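Local coordinates for probable mannosyltransferase KTR4 (Saccharomyces cerevisiae, PDB 5A07), which belongs to a family of glycosyltransferases with the GT-A fold and carries guanosine-5'-diphosphate and a manganese ion, at residues D47-R52 with L287-A292; T271-T276 with Q310-C315; M277-E282 with A363-K368; E332-Y337 with A355-L360. One frame throughout, in Å; residues are numbered along the deposited sequence.

Contact 1 (D47-R52 with L287-A292); sequences DSIMDR and LNVNGA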
loop_
_atom_site.group_PDB
_atom_site.type_symbol
_atom_site.label_atom_id
_atom_site.label_comp_id
_atom_site.label_asym_id
_atom_site.label_seq_id
_atom_site.Cartn_x
_atom_site.Cartn_y
_atom_site.Cartn_z
ATOM N N ASP B 47 -7.767 -15.928 -22.541
ATOM C CA ASP B 47 -9.228 -15.792 -22.565
ATOM C C ASP B 47 -9.795 -16.042 -21.186
ATOM O O ASP B 47 -10.706 -15.395 -20.763
ATOM C CB ASP B 47 -9.902 -16.763 -23.583
ATOM C CG ASP B 47 -11.460 -16.626 -23.611
ATOM O OD1 ASP B 47 -11.960 -15.609 -24.155
ATOM O OD2 ASP B 47 -12.199 -17.524 -23.090
ATOM N N SER B 48 -9.309 -17.053 -20.509
ATOM C CA SER B 48 -9.846 -17.322 -19.187
ATOM C C SER B 48 -9.604 -16.096 -18.208
ATOM O O SER B 48 -10.487 -15.712 -17.452
ATOM C CB SER B 48 -9.170 -18.575 -18.658
ATOM O OG SER B 48 -9.158 -18.559 -17.249
ATOM N N ILE B 49 -8.425 -15.475 -18.288
ATOM C CA ILE B 49 -8.149 -14.301 -17.445
ATOM C C ILE B 49 -9.068 -13.160 -17.802
ATOM O O ILE B 49 -9.713 -12.544 -16.917
ATOM C CB ILE B 49 -6.694 -13.881 -17.557
ATOM C CG1 ILE B 49 -5.831 -14.982 -16.887
ATOM C CG2 ILE B 49 -6.517 -12.517 -16.887
ATOM C CD1 ILE B 49 -4.349 -14.816 -17.100
ATOM N N MET B 50 -9.213 -12.913 -19.118
ATOM C CA MET B 50 -10.140 -11.876 -19.583
ATOM C C MET B 50 -11.592 -12.108 -19.212
ATOM O O MET B 50 -12.287 -11.157 -18.887
ATOM C CB MET B 50 -10.018 -11.601 -21.088
ATOM C CG MET B 50 -8.623 -11.159 -21.477
ATOM S SD MET B 50 -8.051 -9.621 -20.675
ATOM C CE MET B 50 -9.178 -8.500 -21.427
ATOM N N ASP B 51 -12.035 -13.354 -19.197
ATOM C CA ASP B 51 -13.390 -13.640 -18.774
ATOM C C ASP B 51 -13.524 -13.261 -17.303
ATOM O O ASP B 51 -14.493 -12.620 -16.920
ATOM C CB ASP B 51 -13.722 -15.156 -18.905
ATOM C CG ASP B 51 -13.907 -15.612 -20.372
ATOM O OD1 ASP B 51 -14.203 -14.774 -21.236
ATOM O OD2 ASP B 51 -13.769 -16.821 -20.636
ATOM N N ARG B 52 -12.574 -13.674 -16.485
ATOM C CA ARG B 52 -12.686 -13.344 -15.042
ATOM C C ARG B 52 -12.667 -11.838 -14.826
ATOM O O ARG B 52 -13.396 -11.343 -13.993
ATOM C CB ARG B 52 -11.542 -13.963 -14.259
ATOM C CG ARG B 52 -11.879 -15.385 -13.919
ATOM C CD ARG B 52 -10.753 -16.307 -14.248
ATOM N NE ARG B 52 -9.676 -16.263 -13.284
ATOM C CZ ARG B 52 -8.432 -16.680 -13.542
ATOM N NH1 ARG B 52 -8.057 -17.168 -14.749
ATOM N NH2 ARG B 52 -7.550 -16.607 -12.583
ATOM N N LEU B 287 -0.167 -8.993 -18.303
ATOM C CA LEU B 287 -0.889 -9.806 -17.323
ATOM C C LEU B 287 -0.051 -10.963 -16.752
ATOM O O LEU B 287 0.616 -11.645 -17.488
ATOM C CB LEU B 287 -2.213 -10.343 -17.898
ATOM C CG LEU B 287 -3.272 -9.296 -18.189
ATOM C CD1 LEU B 287 -4.396 -9.925 -18.995
ATOM C CD2 LEU B 287 -3.848 -8.751 -16.894
ATOM N N ASN B 288 -0.040 -11.161 -15.423
ATOM C CA ASN B 288 0.538 -12.353 -14.796
ATOM C C ASN B 288 -0.522 -13.381 -14.597
ATOM O O ASN B 288 -1.633 -13.049 -14.145
ATOM C CB ASN B 288 1.190 -12.035 -13.439
ATOM C CG ASN B 288 1.971 -13.188 -12.894
ATOM O OD1 ASN B 288 1.436 -14.124 -12.344
ATOM N ND2 ASN B 288 3.239 -13.141 -13.081
ATOM N N VAL B 289 -0.236 -14.641 -14.936
ATOM C CA VAL B 289 -1.298 -15.660 -14.922
ATOM C C VAL B 289 -1.704 -16.001 -13.494
ATOM O O VAL B 289 -2.769 -16.530 -13.284
ATOM C CB VAL B 289 -0.933 -16.971 -15.703
ATOM C CG1 VAL B 289 -0.640 -16.611 -17.165
ATOM C CG2 VAL B 289 0.278 -17.663 -15.110
ATOM N N ASN B 290 -0.864 -15.690 -12.527
ATOM C CA ASN B 290 -1.199 -15.822 -11.133
ATOM C C ASN B 290 -1.543 -14.488 -10.421
ATOM O O ASN B 290 -1.309 -14.368 -9.204
ATOM C CB ASN B 290 -0.090 -16.556 -10.342
ATOM C CG ASN B 290 -0.630 -17.240 -9.057
ATOM O OD1 ASN B 290 0.022 -17.359 -7.931
ATOM N ND2 ASN B 290 -1.855 -17.684 -9.183
ATOM N N GLY B 291 -2.099 -13.546 -11.156
ATOM C CA GLY B 291 -2.535 -12.271 -10.609
ATOM C C GLY B 291 -3.690 -12.402 -9.630
ATOM O O GLY B 291 -4.456 -13.405 -9.606
ATOM N N ALA B 292 -3.858 -11.358 -8.822
ATOM C CA ALA B 292 -4.874 -11.386 -7.784
ATOM C C ALA B 292 -6.237 -11.023 -8.324
ATOM O O ALA B 292 -6.846 -10.066 -7.908
ATOM C CB ALA B 292 -4.471 -10.473 -6.645
#

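Contact 2 (T271-T276 with Q310-C315); sequences TLWTST and QGYSTC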
loop_
_atom_site.group_PDB
_atom_site.type_symbol
_atom_site.label_atom_id
_atom_site.label_comp_id
_atom_site.label_asym_id
_atom_site.label_seq_id
_atom_site.Cartn_x
_atom_site.Cartn_y
_atom_site.Cartn_z
ATOM N N THR B 271 -13.545 6.258 -13.174
ATOM C CA THR B 271 -13.061 5.607 -14.381
ATOM C C THR B 271 -11.709 4.936 -14.310
ATOM O O THR B 271 -11.161 4.546 -15.316
ATOM C CB THR B 271 -13.020 6.576 -15.612
ATOM O OG1 THR B 271 -12.029 7.619 -15.422
ATOM C CG2 THR B 271 -14.428 7.177 -15.868
ATOM N N LEU B 272 -11.170 4.694 -13.137
ATOM C CA LEU B 272 -9.846 4.081 -13.078
ATOM C C LEU B 272 -9.829 2.595 -13.573
ATOM O O LEU B 272 -8.982 2.188 -14.341
ATOM C CB LEU B 272 -9.275 4.201 -11.652
ATOM C CG LEU B 272 -7.973 3.435 -11.400
ATOM C CD1 LEU B 272 -6.839 3.915 -12.271
ATOM C CD2 LEU B 272 -7.644 3.654 -9.903
ATOM N N TRP B 273 -10.798 1.835 -13.144
ATOM C CA TRP B 273 -10.925 0.426 -13.598
ATOM C C TRP B 273 -11.181 0.352 -15.116
ATOM O O TRP B 273 -10.548 -0.397 -15.818
ATOM C CB TRP B 273 -12.119 -0.247 -12.859
ATOM C CG TRP B 273 -12.344 -1.665 -13.290
ATOM C CD1 TRP B 273 -13.342 -2.122 -14.109
ATOM C CD2 TRP B 273 -11.480 -2.787 -13.032
ATOM N NE1 TRP B 273 -13.164 -3.463 -14.354
ATOM C CE2 TRP B 273 -12.051 -3.902 -13.672
ATOM C CE3 TRP B 273 -10.317 -2.962 -12.271
ATOM C CZ2 TRP B 273 -11.469 -5.170 -13.630
ATOM C CZ3 TRP B 273 -9.731 -4.215 -12.208
ATOM C CH2 TRP B 273 -10.323 -5.326 -12.856
ATOM N N THR B 274 -12.142 1.112 -15.614
ATOM C CA THR B 274 -12.489 1.008 -17.072
ATOM C C THR B 274 -11.305 1.407 -17.899
ATOM O O THR B 274 -10.970 0.740 -18.862
ATOM C CB THR B 274 -13.770 1.797 -17.424
ATOM O OG1 THR B 274 -13.682 3.127 -16.927
ATOM C CG2 THR B 274 -14.945 1.209 -16.677
ATOM N N SER B 275 -10.570 2.438 -17.476
ATOM C CA SER B 275 -9.338 2.781 -18.189
ATOM C C SER B 275 -8.278 1.712 -18.076
ATOM O O SER B 275 -7.521 1.444 -19.011
ATOM C CB SER B 275 -8.739 4.114 -17.700
ATOM O OG SER B 275 -9.692 5.131 -17.774
ATOM N N THR B 276 -8.181 1.106 -16.891
ATOM C CA THR B 276 -7.166 0.104 -16.688
ATOM C C THR B 276 -7.500 -1.138 -17.524
ATOM O O THR B 276 -6.601 -1.766 -18.083
ATOM C CB THR B 276 -7.107 -0.270 -15.194
ATOM O OG1 THR B 276 -6.671 0.842 -14.387
ATOM C CG2 THR B 276 -6.170 -1.445 -14.984
ATOM N N GLN B 310 -17.988 -0.087 -12.326
ATOM C CA GLN B 310 -18.228 -0.981 -13.451
ATOM C C GLN B 310 -17.209 -2.096 -13.522
ATOM O O GLN B 310 -16.661 -2.405 -14.580
ATOM C CB GLN B 310 -18.271 -0.194 -14.779
ATOM C CG GLN B 310 -19.436 0.813 -14.871
ATOM C CD GLN B 310 -19.326 1.648 -16.141
ATOM O OE1 GLN B 310 -19.526 1.156 -17.240
ATOM N NE2 GLN B 310 -18.881 2.879 -15.991
ATOM N N GLY B 311 -16.955 -2.722 -12.361
ATOM C CA GLY B 311 -16.208 -3.976 -12.355
ATOM C C GLY B 311 -15.050 -4.125 -11.367
ATOM O O GLY B 311 -14.364 -5.124 -11.429
ATOM N N TYR B 312 -14.845 -3.153 -10.471
ATOM C CA TYR B 312 -13.701 -3.194 -9.540
ATOM C C TYR B 312 -14.215 -3.169 -8.127
ATOM O O TYR B 312 -15.010 -2.315 -7.738
ATOM C CB TYR B 312 -12.775 -2.003 -9.785
ATOM C CG TYR B 312 -11.595 -1.802 -8.828
ATOM C CD1 TYR B 312 -10.912 -2.861 -8.250
ATOM C CD2 TYR B 312 -11.092 -0.518 -8.615
ATOM C CE1 TYR B 312 -9.812 -2.626 -7.387
ATOM C CE2 TYR B 312 -10.009 -0.300 -7.768
ATOM C CZ TYR B 312 -9.376 -1.361 -7.157
ATOM O OH TYR B 312 -8.290 -1.098 -6.332
ATOM N N SER B 313 -13.770 -4.125 -7.330
ATOM C CA SER B 313 -14.164 -4.184 -5.922
ATOM C C SER B 313 -13.817 -2.930 -5.137
ATOM O O SER B 313 -14.452 -2.630 -4.156
ATOM C CB SER B 313 -13.455 -5.403 -5.258
ATOM O OG SER B 313 -12.015 -5.217 -5.318
ATOM N N THR B 314 -12.786 -2.266 -5.606
ATOM C CA THR B 314 -12.090 -1.119 -4.987
ATOM C C THR B 314 -11.156 -1.548 -3.896
ATOM O O THR B 314 -10.545 -0.703 -3.214
ATOM C CB THR B 314 -12.998 0.041 -4.555
ATOM O OG1 THR B 314 -13.720 -0.319 -3.374
ATOM C CG2 THR B 314 -13.955 0.386 -5.643
ATOM N N CYS B 315 -10.934 -2.863 -3.734
ATOM C CA CYS B 315 -9.938 -3.313 -2.733
ATOM C C CYS B 315 -8.533 -2.870 -3.129
ATOM O O CYS B 315 -8.147 -2.877 -4.301
ATOM C CB CYS B 315 -9.986 -4.818 -2.568
ATOM S SG CYS B 315 -11.543 -5.327 -1.816
#

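Contact 3 (M277-E282 with A363-K368); sequences MDFVEE and ALFADK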
loop_
_atom_site.group_PDB
_atom_site.type_symbol
_atom_site.label_atom_id
_atom_site.label_comp_id
_atom_site.label_asym_id
_atom_site.label_seq_id
_atom_site.Cartn_x
_atom_site.Cartn_y
_atom_site.Cartn_z
ATOM N N MET B 277 -8.798 -1.455 -17.676
ATOM C CA MET B 277 -9.176 -2.575 -18.590
ATOM C C MET B 277 -8.832 -2.275 -20.068
ATOM O O MET B 277 -8.339 -3.174 -20.775
ATOM C CB MET B 277 -10.656 -2.904 -18.439
ATOM C CG MET B 277 -10.955 -3.590 -17.115
ATOM S SD MET B 277 -10.088 -5.123 -16.867
ATOM C CE MET B 277 -8.615 -4.635 -15.940
ATOM N N ASP B 278 -9.017 -1.023 -20.496
ATOM C CA ASP B 278 -8.591 -0.618 -21.854
ATOM C C ASP B 278 -7.106 -0.824 -21.965
ATOM O O ASP B 278 -6.641 -1.402 -22.925
ATOM C CB ASP B 278 -8.915 0.856 -22.161
ATOM C CG ASP B 278 -10.406 1.123 -22.340
ATOM O OD1 ASP B 278 -11.146 0.176 -22.631
ATOM O OD2 ASP B 278 -10.846 2.266 -22.126
ATOM N N PHE B 279 -6.320 -0.421 -20.955
ATOM C CA PHE B 279 -4.884 -0.639 -21.071
ATOM C C PHE B 279 -4.526 -2.114 -21.170
ATOM O O PHE B 279 -3.656 -2.508 -21.948
ATOM C CB PHE B 279 -4.159 -0.003 -19.842
ATOM C CG PHE B 279 -2.708 -0.309 -19.764
ATOM C CD1 PHE B 279 -1.788 0.470 -20.450
ATOM C CD2 PHE B 279 -2.245 -1.281 -18.939
ATOM C CE1 PHE B 279 -0.421 0.180 -20.377
ATOM C CE2 PHE B 279 -0.894 -1.575 -18.850
ATOM C CZ PHE B 279 0.018 -0.810 -19.538
ATOM N N VAL B 280 -5.178 -2.929 -20.353
ATOM C CA VAL B 280 -4.898 -4.377 -20.349
ATOM C C VAL B 280 -5.283 -5.047 -21.693
ATOM O O VAL B 280 -4.559 -5.900 -22.153
ATOM C CB VAL B 280 -5.638 -5.065 -19.169
ATOM C CG1 VAL B 280 -5.751 -6.541 -19.365
ATOM C CG2 VAL B 280 -4.924 -4.761 -17.852
ATOM N N GLU B 281 -6.424 -4.665 -22.279
ATOM C CA GLU B 281 -6.797 -5.162 -23.636
ATOM C C GLU B 281 -5.687 -4.842 -24.629
ATOM O O GLU B 281 -5.342 -5.689 -25.401
ATOM C CB GLU B 281 -8.188 -4.629 -24.081
ATOM C CG GLU B 281 -9.350 -5.449 -23.489
ATOM C CD GLU B 281 -10.558 -4.642 -22.945
ATOM O OE1 GLU B 281 -10.841 -3.502 -23.447
ATOM O OE2 GLU B 281 -11.229 -5.146 -21.983
ATOM N N GLU B 282 -5.082 -3.653 -24.579
ATOM C CA GLU B 282 -3.945 -3.314 -25.464
ATOM C C GLU B 282 -2.632 -3.994 -25.118
ATOM O O GLU B 282 -1.767 -4.073 -25.946
ATOM C CB GLU B 282 -3.699 -1.789 -25.502
ATOM C CG GLU B 282 -4.873 -0.980 -26.055
ATOM C CD GLU B 282 -4.742 0.537 -25.760
ATOM O OE1 GLU B 282 -3.613 1.070 -25.825
ATOM O OE2 GLU B 282 -5.754 1.206 -25.436
ATOM N N ALA B 363 -1.806 -6.406 -8.655
ATOM C CA ALA B 363 -2.729 -7.522 -8.799
ATOM C C ALA B 363 -2.749 -8.057 -10.265
ATOM O O ALA B 363 -2.934 -9.254 -10.489
ATOM C CB ALA B 363 -4.113 -7.069 -8.400
ATOM N N LEU B 364 -2.575 -7.159 -11.233
ATOM C CA LEU B 364 -2.680 -7.531 -12.654
ATOM C C LEU B 364 -1.355 -8.005 -13.210
ATOM O O LEU B 364 -1.336 -8.953 -14.040
ATOM C CB LEU B 364 -3.179 -6.348 -13.484
ATOM C CG LEU B 364 -4.619 -6.022 -13.153
ATOM C CD1 LEU B 364 -4.967 -4.689 -13.740
ATOM C CD2 LEU B 364 -5.583 -7.072 -13.641
ATOM N N PHE B 365 -0.224 -7.437 -12.757
ATOM C CA PHE B 365 1.046 -7.608 -13.454
ATOM C C PHE B 365 2.043 -8.398 -12.703
ATOM O O PHE B 365 3.161 -8.507 -13.161
ATOM C CB PHE B 365 1.669 -6.252 -13.881
ATOM C CG PHE B 365 0.693 -5.318 -14.581
ATOM C CD1 PHE B 365 -0.187 -5.806 -15.525
ATOM C CD2 PHE B 365 0.702 -3.984 -14.328
ATOM C CE1 PHE B 365 -1.114 -4.974 -16.171
ATOM C CE2 PHE B 365 -0.211 -3.135 -14.923
ATOM C CZ PHE B 365 -1.132 -3.632 -15.857
ATOM N N ALA B 366 1.656 -8.978 -11.561
ATOM C CA ALA B 366 2.566 -9.749 -10.718
ATOM C C ALA B 366 1.840 -10.953 -10.166
ATOM O O ALA B 366 0.616 -10.963 -10.057
ATOM C CB ALA B 366 3.095 -8.933 -9.556
ATOM N N ASP B 367 2.632 -11.935 -9.802
ATOM C CA ASP B 367 2.164 -13.139 -9.192
ATOM C C ASP B 367 1.758 -12.833 -7.752
ATOM O O ASP B 367 2.570 -12.381 -6.961
ATOM C CB ASP B 367 3.327 -14.160 -9.124
ATOM C CG ASP B 367 2.886 -15.512 -8.603
ATOM O OD1 ASP B 367 2.024 -15.649 -7.688
ATOM O OD2 ASP B 367 3.407 -16.527 -9.102
ATOM N N LYS B 368 0.527 -13.146 -7.389
ATOM C CA LYS B 368 0.024 -12.770 -6.095
ATOM C C LYS B 368 0.773 -13.405 -4.887
ATOM O O LYS B 368 0.689 -12.858 -3.751
ATOM C CB LYS B 368 -1.456 -13.028 -6.003
ATOM C CG LYS B 368 -1.813 -14.506 -5.946
ATOM C CD LYS B 368 -3.276 -14.616 -6.327
ATOM C CE LYS B 368 -3.901 -15.890 -5.816
ATOM N NZ LYS B 368 -3.568 -16.939 -6.689
#

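Contact 4 (E332-Y337 with A355-L360); sequences EPYEKY and APVRSL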
loop_
_atom_site.group_PDB
_atom_site.type_symbol
_atom_site.label_atom_id
_atom_site.label_comp_id
_atom_site.label_asym_id
_atom_site.label_seq_id
_atom_site.Cartn_x
_atom_site.Cartn_y
_atom_site.Cartn_z
ATOM N N GLU B 332 8.688 -2.610 -17.024
ATOM C CA GLU B 332 7.963 -2.059 -18.174
ATOM C C GLU B 332 6.489 -2.017 -17.958
ATOM O O GLU B 332 5.850 -0.995 -18.199
ATOM C CB GLU B 332 8.308 -2.851 -19.457
ATOM C CG GLU B 332 7.508 -2.320 -20.646
ATOM C CD GLU B 332 7.662 -3.203 -21.897
ATOM O OE1 GLU B 332 8.685 -3.859 -22.065
ATOM O OE2 GLU B 332 6.697 -3.280 -22.683
ATOM N N PRO B 333 5.878 -3.081 -17.394
ATOM C CA PRO B 333 4.443 -2.999 -17.252
ATOM C C PRO B 333 3.963 -1.866 -16.341
ATOM O O PRO B 333 2.973 -1.161 -16.636
ATOM C CB PRO B 333 4.066 -4.357 -16.665
ATOM C CG PRO B 333 5.205 -5.245 -16.923
ATOM C CD PRO B 333 6.412 -4.387 -17.003
ATOM N N TYR B 334 4.668 -1.679 -15.222
ATOM C CA TYR B 334 4.276 -0.621 -14.254
ATOM C C TYR B 334 4.470 0.742 -14.902
ATOM O O TYR B 334 3.579 1.592 -14.874
ATOM C CB TYR B 334 5.092 -0.692 -12.954
ATOM C CG TYR B 334 4.474 0.173 -11.898
ATOM C CD1 TYR B 334 3.482 -0.328 -11.074
ATOM C CD2 TYR B 334 4.850 1.508 -11.727
ATOM C CE1 TYR B 334 2.874 0.473 -10.092
ATOM C CE2 TYR B 334 4.252 2.305 -10.776
ATOM C CZ TYR B 334 3.249 1.809 -9.968
ATOM O OH TYR B 334 2.651 2.592 -9.011
ATOM N N GLU B 335 5.632 0.965 -15.483
ATOM C CA GLU B 335 5.908 2.292 -16.100
ATOM C C GLU B 335 4.970 2.642 -17.258
ATOM O O GLU B 335 4.473 3.777 -17.378
ATOM C CB GLU B 335 7.335 2.340 -16.570
ATOM C CG GLU B 335 8.371 2.157 -15.452
ATOM C CD GLU B 335 8.595 3.433 -14.655
ATOM O OE1 GLU B 335 7.594 4.102 -14.263
ATOM O OE2 GLU B 335 9.792 3.765 -14.435
ATOM N N LYS B 336 4.625 1.635 -18.070
ATOM C CA LYS B 336 3.675 1.860 -19.170
ATOM C C LYS B 336 2.299 2.143 -18.659
ATOM O O LYS B 336 1.538 3.024 -19.185
ATOM C CB LYS B 336 3.650 0.636 -20.067
ATOM C CG LYS B 336 4.972 0.395 -20.758
ATOM C CD LYS B 336 5.130 1.333 -21.953
ATOM C CE LYS B 336 6.273 0.793 -22.832
ATOM N NZ LYS B 336 6.837 1.880 -23.662
ATOM N N TYR B 337 1.932 1.421 -17.595
ATOM C CA TYR B 337 0.633 1.687 -17.020
ATOM C C TYR B 337 0.598 3.102 -16.491
ATOM O O TYR B 337 -0.416 3.812 -16.616
ATOM C CB TYR B 337 0.341 0.602 -15.925
ATOM C CG TYR B 337 -0.915 0.734 -15.164
ATOM C CD1 TYR B 337 -2.122 0.862 -15.796
ATOM C CD2 TYR B 337 -0.925 0.600 -13.752
ATOM C CE1 TYR B 337 -3.303 0.925 -15.070
ATOM C CE2 TYR B 337 -2.091 0.699 -13.017
ATOM C CZ TYR B 337 -3.281 0.812 -13.676
ATOM O OH TYR B 337 -4.422 0.914 -12.956
ATOM N N ALA B 355 -2.830 4.387 -3.721
ATOM C CA ALA B 355 -3.161 3.059 -3.205
ATOM C C ALA B 355 -3.919 2.171 -4.240
ATOM O O ALA B 355 -3.409 1.119 -4.611
ATOM C CB ALA B 355 -3.886 3.177 -1.901
ATOM N N PRO B 356 -5.033 2.640 -4.808
ATOM C CA PRO B 356 -5.648 1.800 -5.863
ATOM C C PRO B 356 -4.813 1.600 -7.094
ATOM O O PRO B 356 -4.819 0.536 -7.702
ATOM C CB PRO B 356 -7.008 2.500 -6.148
ATOM C CG PRO B 356 -6.815 3.921 -5.635
ATOM C CD PRO B 356 -5.864 3.809 -4.473
ATOM N N VAL B 357 -4.085 2.628 -7.501
ATOM C CA VAL B 357 -3.211 2.529 -8.646
ATOM C C VAL B 357 -2.108 1.539 -8.456
ATOM O O VAL B 357 -1.857 0.669 -9.314
ATOM C CB VAL B 357 -2.643 3.924 -9.003
ATOM C CG1 VAL B 357 -1.513 3.854 -10.040
ATOM C CG2 VAL B 357 -3.775 4.833 -9.465
ATOM N N ARG B 358 -1.375 1.654 -7.349
ATOM C CA ARG B 358 -0.325 0.652 -7.040
ATOM C C ARG B 358 -0.922 -0.762 -6.975
ATOM O O ARG B 358 -0.307 -1.731 -7.469
ATOM C CB ARG B 358 0.323 0.998 -5.663
ATOM C CG ARG B 358 1.382 0.029 -5.199
ATOM C CD ARG B 358 2.751 0.581 -5.427
ATOM N NE ARG B 358 3.045 1.683 -4.500
ATOM C CZ ARG B 358 3.295 2.937 -4.865
ATOM N NH1 ARG B 358 3.328 3.281 -6.175
ATOM N NH2 ARG B 358 3.574 3.835 -3.935
ATOM N N SER B 359 -2.092 -0.863 -6.357
ATOM C CA SER B 359 -2.738 -2.159 -6.062
ATOM C C SER B 359 -3.241 -2.838 -7.359
ATOM O O SER B 359 -3.066 -4.038 -7.522
ATOM C CB SER B 359 -3.917 -1.995 -5.103
ATOM O OG SER B 359 -3.471 -1.490 -3.857
ATOM N N LEU B 360 -3.746 -2.047 -8.296
ATOM C CA LEU B 360 -4.169 -2.620 -9.612
ATOM C C LEU B 360 -3.009 -3.172 -10.386
ATOM O O LEU B 360 -3.045 -4.280 -10.912
ATOM C CB LEU B 360 -4.920 -1.563 -10.468
ATOM C CG LEU B 360 -6.284 -1.288 -9.953
ATOM C CD1 LEU B 360 -6.853 -0.002 -10.558
ATOM C CD2 LEU B 360 -7.239 -2.410 -10.284
#

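Contact 1 (D47-R52 with L287-A292)
Ile-49 and Leu-287 meet through aliphatic branches; the flat groups nearby bond within their own segments. The amide of Asn-288 uses its OD1 at 2.8 Å from Asn-290 N, with the donor tilted 23° from the carbonyl plane. The guanidinium of Arg-52 sends NH1 to Ser-48 OG at 3.1 Å, and the hydroxyl lies 15° out of its plane. The Asn-288 bond is an Asx turn, set within the type I beta turn from Asn-288 to Gly-291. This turn leads into helix 293-297, with Ala-292 at the N-cap. Helix 43-53, near the start of the modelled chain, packs on this loop through aliphatic groups. Ile-49 uses two branches. CG2 slides past Leu-287 CD1 at 4.0 Å, the two side chains running in opposite directions. CG1 is anti to the carbonyl carbon (chi1 -69°), and CD1 beyond it reaches Val-289 CA at 3.8 Å and Val-289 CG1 at 4.1 Å. Met-50 is bent at chi2 and chi3 and crosses Leu-287 at about a right angle, with SD 4.0 Å from CD1. Leu-287 also touches Leu-46, about a turn before Ile-49 in helix 43-53, and Val-280 of helix 272-282.

Contact 2 (T271-T276 with Q310-C315)
Trp-273, in the first turn of helix 272-282, lies against the loop that leaves helix 303-308 through a Schellman motif at Gln-310. The contact is mostly ring against backbone. Gly-311 O sits over one face of the indole, offset toward the rim, with Trp-273 CE2 at 3.4 Å. The same carbonyl is hydrogen-bonded by Lys-297 NZ. Tyr-312 CB covers another part of that face, 3.5 Å from Trp-273 CG. Gly-311 has no side chain, and its carbonyl carbon comes within 3.6 Å of Trp-273 NE1. Gln-310 O approaches obliquely, 3.4 Å from Trp-273 CD1. The indole is placed here by a first torsion that sets CG opposite the backbone N (chi1 178°). The Tyr-312 ring is nearly parallel to the six-membered ring of Trp-273, at 17°. The two are slid so far apart, with centroids separated by 5.5 Å, that they barely overlap. Beyond this the phenol turns away, and its OH donates to Cys-315 O at 2.7 Å, from above the carbonyl plane. Ser-313 OG accepts from Cys-315 N in an ST turn; Cys-315 is itself joined to Cys-417 by a disulfide. At the outer end, Thr-274 CG2 touches Gln-310 CB at 4.1 Å. Leu-296 of helix 293-297 touches both Trp-273 and Tyr-312. Helix 354-365 adds Leu-360 beside the indole and Pro-356 beside the phenol, and strand 316-317 follows directly after the loop.

Contact 3 (M277-E282 with A363-K368)
Met-277, whose methyl touches Leu-364, gives its backbone O to Glu-281 N at 2.9 Å; this is the shortest polar bond within the two segments. Between the segments the contact is wholly apolar and buried. The two phenylalanines come closest. Phe-365 CZ meets the edge of the Phe-279 ring near its plane, 3.6 Å from CE2. Relative to the Phe-365 ring, Phe-279 CE2 approaches obliquely. The Phe-279 ring is carried toward its partner with CG opposite the backbone N (chi1 173°). Val-280 CG2 fills the angle between two neighbours: it is 4.1 Å from Leu-364 CD1 and 4.2 Å from Phe-365 CE1, at the edge of that ring. Leu-364 CB also lies over one face of Phe-365, offset toward the rim. Met-277 starts out away from helix 354-365, but its bent chain brings CE back to Leu-364 CD1 at 4.3 Å. Three other helices pack on this pair. Leu-53 of helix 43-53 touches Met-277 and Leu-364, and Phe-293 and Leu-296 of helix 293-297 reach Leu-364. Helix 332-344 brings the rings of Tyr-337 and Tyr-340 to Phe-279, and its Pro-333 packs on Phe-365.

Contact 4 (E332-Y337 with A355-L360)
The segments 332-337 and 355-360 are helical and run roughly antiparallel, their axes 11.2 Å apart at closest approach and 142° between their directions. Two tyrosines one turn apart span the gap. Tyr-334 OH accepts a hydrogen bond from Arg-358 NH1 at 3.0 Å. The bond is bent, with an N-H...O angle of 136°, although the hydroxyl lies in the guanidinium plane, at its edge. Arg-358 starts away from the other helix and is brought back by bends at chi2 (102°) and chi3. Both polar ends have further partners. Arg-358 NH2 forms a salt bridge with Glu-322 and NH1 also bonds to Tyr-212 O, while Tyr-334 OH is hydrogen-bonded to Ser-213 O. These several bonds fix the guanidinium in a buried place, and Glu-322 probably offsets its charge. Tyr-337 packs differently. Val-357 O lies in the plane of the Tyr-337 ring, at the edge, 3.7 Å from CE2. Tyr-337 OH is 3.5 Å from both CB and CD1 of Leu-360, and its polar need is met by a hydrogen bond with Thr-276 OG1. Within helix 354-365, Ala-355 O takes both Ser-359 N and Ser-359 OG, the latter at 2.7 Å from above the carbonyl plane. The side chain of Arg-358 is about 10 Å from the bound guanosine-5'-diphosphate, too far to touch it. Through Glu-322, on strand 322-325, helix 354-365 is tied to the mixed sheet, in keeping with the GT-A fold, in which helices pack around such a sheet.

Overall arrangement
The four contacts lie together on the same side of the chain's centre. Contacts 1 and 3 have centres about 8 Å apart, and contacts 3 and 4 about 9 Å; contact 2 is about 12 Å from contact 3. Helix 272-282 serves contacts 2 and 3, and helix 354-365 serves contacts 3 and 4. Along the chain, the segments of contacts 1, 2 and 3 alternate in pairs, while contact 4 lies wholly between the two halves of contact 3. Contact 1 joins contact 3 by backbone bonds from 287-292 to 363-368. Thus the first modelled helix, two loops and three later helices are brought together beside the mixed sheet.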